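Local coordinates for protein aspartate--tRNA(Asp/Asn) ligase (Sulfolobus tokodaii, PDB 1WYD) that probably attaches aspartate to both tRNA(Asp) and tRNA(Asn), first activating the amino acid with ATP and then transferring it to the acceptor end of the tRNA, at residues V19-W24 against R83-H88. Numbering follows the deposited sequence.
Sequences VIWAGW and RGIELH
W21, whose main chain is hydrogen-bonded to V71 of strand 68-77, holds its indole against L87 and I85 of strand 85-88. The two partners use different parts of one ring. L87 covers a face: its CG stands 4.2 Å from the centroid of the six-membered ring of W21, 16° off the normal, a CH-pi contact. Its CD1 comes within 3.7 Å of W21 CE3, and its CB reaches W21 CZ3 at 3.8 Å, so backbone-near and terminal carbons share the same surface. I85 instead meets the rim, where its CD1 is 3.9 Å from W21 CZ2, near the ring plane. With CD1 of W21 nearly eclipsing CA (chi2 -7°), the benzo half of the indole is turned away from its own backbone, toward strand 85-88. V19 adds a looser touch, its carbonyl O lying 4.3 Å from L87 CD2.

The case illustrates how the OB-fold, the barrel of the anticodon-binding domain in aspartyl-tRNA synthetases, is filled. The strand axes run 9.0 Å apart at 94°, far from the geometry of paired neighbours; strand 68-77, antiparallel to both, links them around the wall, and their side chains meet inside. V48, L39, V71, I7 and V10 also pack on W21, while E86 starts its side chain away from strand 19-24. With carbon supplying nearly all the contact and the touching residues buried, cohesion between these two segments rests on dispersion and exclusion of water, their backbone hydrogen bonds going to other parts of the barrel, strand 68-77 among them.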
loop_
_atom_site.group_PDB
_atom_site.type_symbol
_atom_site.label_atom_id
_atom_site.label_comp_id
_atom_site.label_asym_id
_atom_site.label_seq_id
_atom_site.Cartn_x
_atom_site.Cartn_y
_atom_site.Cartn_z
ATOM N N VAL B 19 -13.071 16.640 32.148
ATOM C CA VAL B 19 -12.609 16.031 30.909
ATOM C C VAL B 19 -13.222 16.791 29.736
ATOM O O VAL B 19 -14.296 17.400 29.864
ATOM C CB VAL B 19 -12.968 14.525 30.882
ATOM C CG1 VAL B 19 -12.975 13.975 29.472
ATOM C CG2 VAL B 19 -11.990 13.722 31.748
ATOM N N ILE B 20 -12.524 16.799 28.604
ATOM C CA ILE B 20 -13.109 17.320 27.374
ATOM C C ILE B 20 -13.216 16.212 26.344
ATOM O O ILE B 20 -12.206 15.651 25.918
ATOM C CB ILE B 20 -12.323 18.502 26.828
ATOM C CG1 ILE B 20 -11.992 19.484 27.965
ATOM C CG2 ILE B 20 -13.105 19.154 25.665
ATOM C CD1 ILE B 20 -11.563 20.870 27.505
ATOM N N TRP B 21 -14.455 15.881 25.987
ATOM C CA TRP B 21 -14.740 14.960 24.896
ATOM C C TRP B 21 -15.033 15.735 23.629
ATOM O O TRP B 21 -15.538 16.879 23.699
ATOM C CB TRP B 21 -15.941 14.092 25.226
ATOM C CG TRP B 21 -15.612 12.948 26.101
ATOM C CD1 TRP B 21 -14.380 12.555 26.494
ATOM C CD2 TRP B 21 -16.538 12.031 26.702
ATOM N NE1 TRP B 21 -14.468 11.442 27.294
ATOM C CE2 TRP B 21 -15.784 11.110 27.453
ATOM C CE3 TRP B 21 -17.938 11.901 26.687
ATOM C CZ2 TRP B 21 -16.368 10.079 28.181
ATOM C CZ3 TRP B 21 -18.518 10.880 27.403
ATOM C CH2 TRP B 21 -17.739 9.975 28.143
ATOM N N ALA B 22 -14.709 15.133 22.477
ATOM C CA ALA B 22 -15.208 15.646 21.188
ATOM C C ALA B 22 -15.751 14.517 20.318
ATOM O O ALA B 22 -15.290 13.364 20.401
ATOM C CB ALA B 22 -14.143 16.449 20.438
ATOM N N GLY B 23 -16.738 14.841 19.495
ATOM C CA GLY B 23 -17.272 13.830 18.616
ATOM C C GLY B 23 -18.645 14.105 18.077
ATOM O O GLY B 23 -19.063 15.248 17.981
ATOM N N TRP B 24 -19.329 13.019 17.732
ATOM C CA TRP B 24 -20.613 13.037 17.059
ATOM C C TRP B 24 -21.762 12.719 18.008
ATOM O O TRP B 24 -21.700 11.796 18.826
ATOM C CB TRP B 24 -20.599 12.027 15.901
ATOM C CG TRP B 24 -19.796 12.457 14.711
ATOM C CD1 TRP B 24 -20.230 13.224 13.648
ATOM C CD2 TRP B 24 -18.417 12.194 14.470
ATOM N NE1 TRP B 24 -19.200 13.433 12.757
ATOM C CE2 TRP B 24 -18.073 12.824 13.232
ATOM C CE3 TRP B 24 -17.428 11.469 15.148
ATOM C CZ2 TRP B 24 -16.805 12.726 12.666
ATOM C CZ3 TRP B 24 -16.147 11.393 14.586
ATOM C CH2 TRP B 24 -15.853 12.009 13.361
ATOM N N ARG B 83 -19.125 1.516 30.539
ATOM C CA ARG B 83 -17.773 1.421 31.103
ATOM C C ARG B 83 -17.710 1.982 32.524
ATOM O O ARG B 83 -16.631 2.330 33.016
ATOM C CB ARG B 83 -16.785 2.209 30.252
ATOM C CG ARG B 83 -16.238 1.525 29.019
ATOM C CD ARG B 83 -15.454 2.512 28.135
ATOM N NE ARG B 83 -16.339 3.110 27.136
ATOM C CZ ARG B 83 -16.365 2.746 25.862
ATOM N NH1 ARG B 83 -15.531 1.807 25.414
ATOM N NH2 ARG B 83 -17.218 3.332 25.030
ATOM N N GLY B 84 -18.871 2.107 33.159
ATOM C CA GLY B 84 -18.958 2.621 34.513
ATOM C C GLY B 84 -18.941 4.132 34.696
ATOM O O GLY B 84 -18.864 4.598 35.835
ATOM N N ILE B 85 -19.022 4.898 33.609
ATOM C CA ILE B 85 -19.027 6.358 33.722
ATOM C C ILE B 85 -19.990 7.102 32.801
ATOM O O ILE B 85 -20.599 6.534 31.887
ATOM C CB ILE B 85 -17.613 6.962 33.526
ATOM C CG1 ILE B 85 -17.008 6.495 32.193
ATOM C CG2 ILE B 85 -16.722 6.702 34.746
ATOM C CD1 ILE B 85 -16.817 7.628 31.207
ATOM N N GLU B 86 -20.083 8.400 33.083
ATOM C CA GLU B 86 -20.791 9.368 32.281
ATOM C C GLU B 86 -20.180 10.745 32.546
ATOM O O GLU B 86 -19.599 10.984 33.605
ATOM C CB GLU B 86 -22.298 9.363 32.592
ATOM C CG GLU B 86 -22.665 9.074 34.034
ATOM C CD GLU B 86 -24.088 9.474 34.377
ATOM O OE1 GLU B 86 -25.047 8.871 33.823
ATOM O OE2 GLU B 86 -24.240 10.400 35.213
ATOM N N LEU B 87 -20.327 11.630 31.557
ATOM C CA LEU B 87 -19.835 12.995 31.584
ATOM C C LEU B 87 -20.998 13.912 31.880
ATOM O O LEU B 87 -22.002 13.878 31.174
ATOM C CB LEU B 87 -19.293 13.355 30.204
ATOM C CG LEU B 87 -18.004 14.160 30.013
ATOM C CD1 LEU B 87 -18.098 14.935 28.754
ATOM C CD2 LEU B 87 -17.711 15.058 31.179
ATOM N N HIS B 88 -20.865 14.746 32.909
ATOM C CA HIS B 88 -21.924 15.678 33.268
ATOM C C HIS B 88 -21.600 17.001 32.613
ATOM O O HIS B 88 -20.664 17.677 33.005
ATOM C CB HIS B 88 -22.056 15.786 34.793
ATOM C CG HIS B 88 -22.783 14.627 35.415
ATOM N ND1 HIS B 88 -23.443 14.720 36.624
ATOM C CD2 HIS B 88 -22.961 13.349 34.989
ATOM C CE1 HIS B 88 -23.990 13.553 36.917
ATOM N NE2 HIS B 88 -23.716 12.705 35.940
#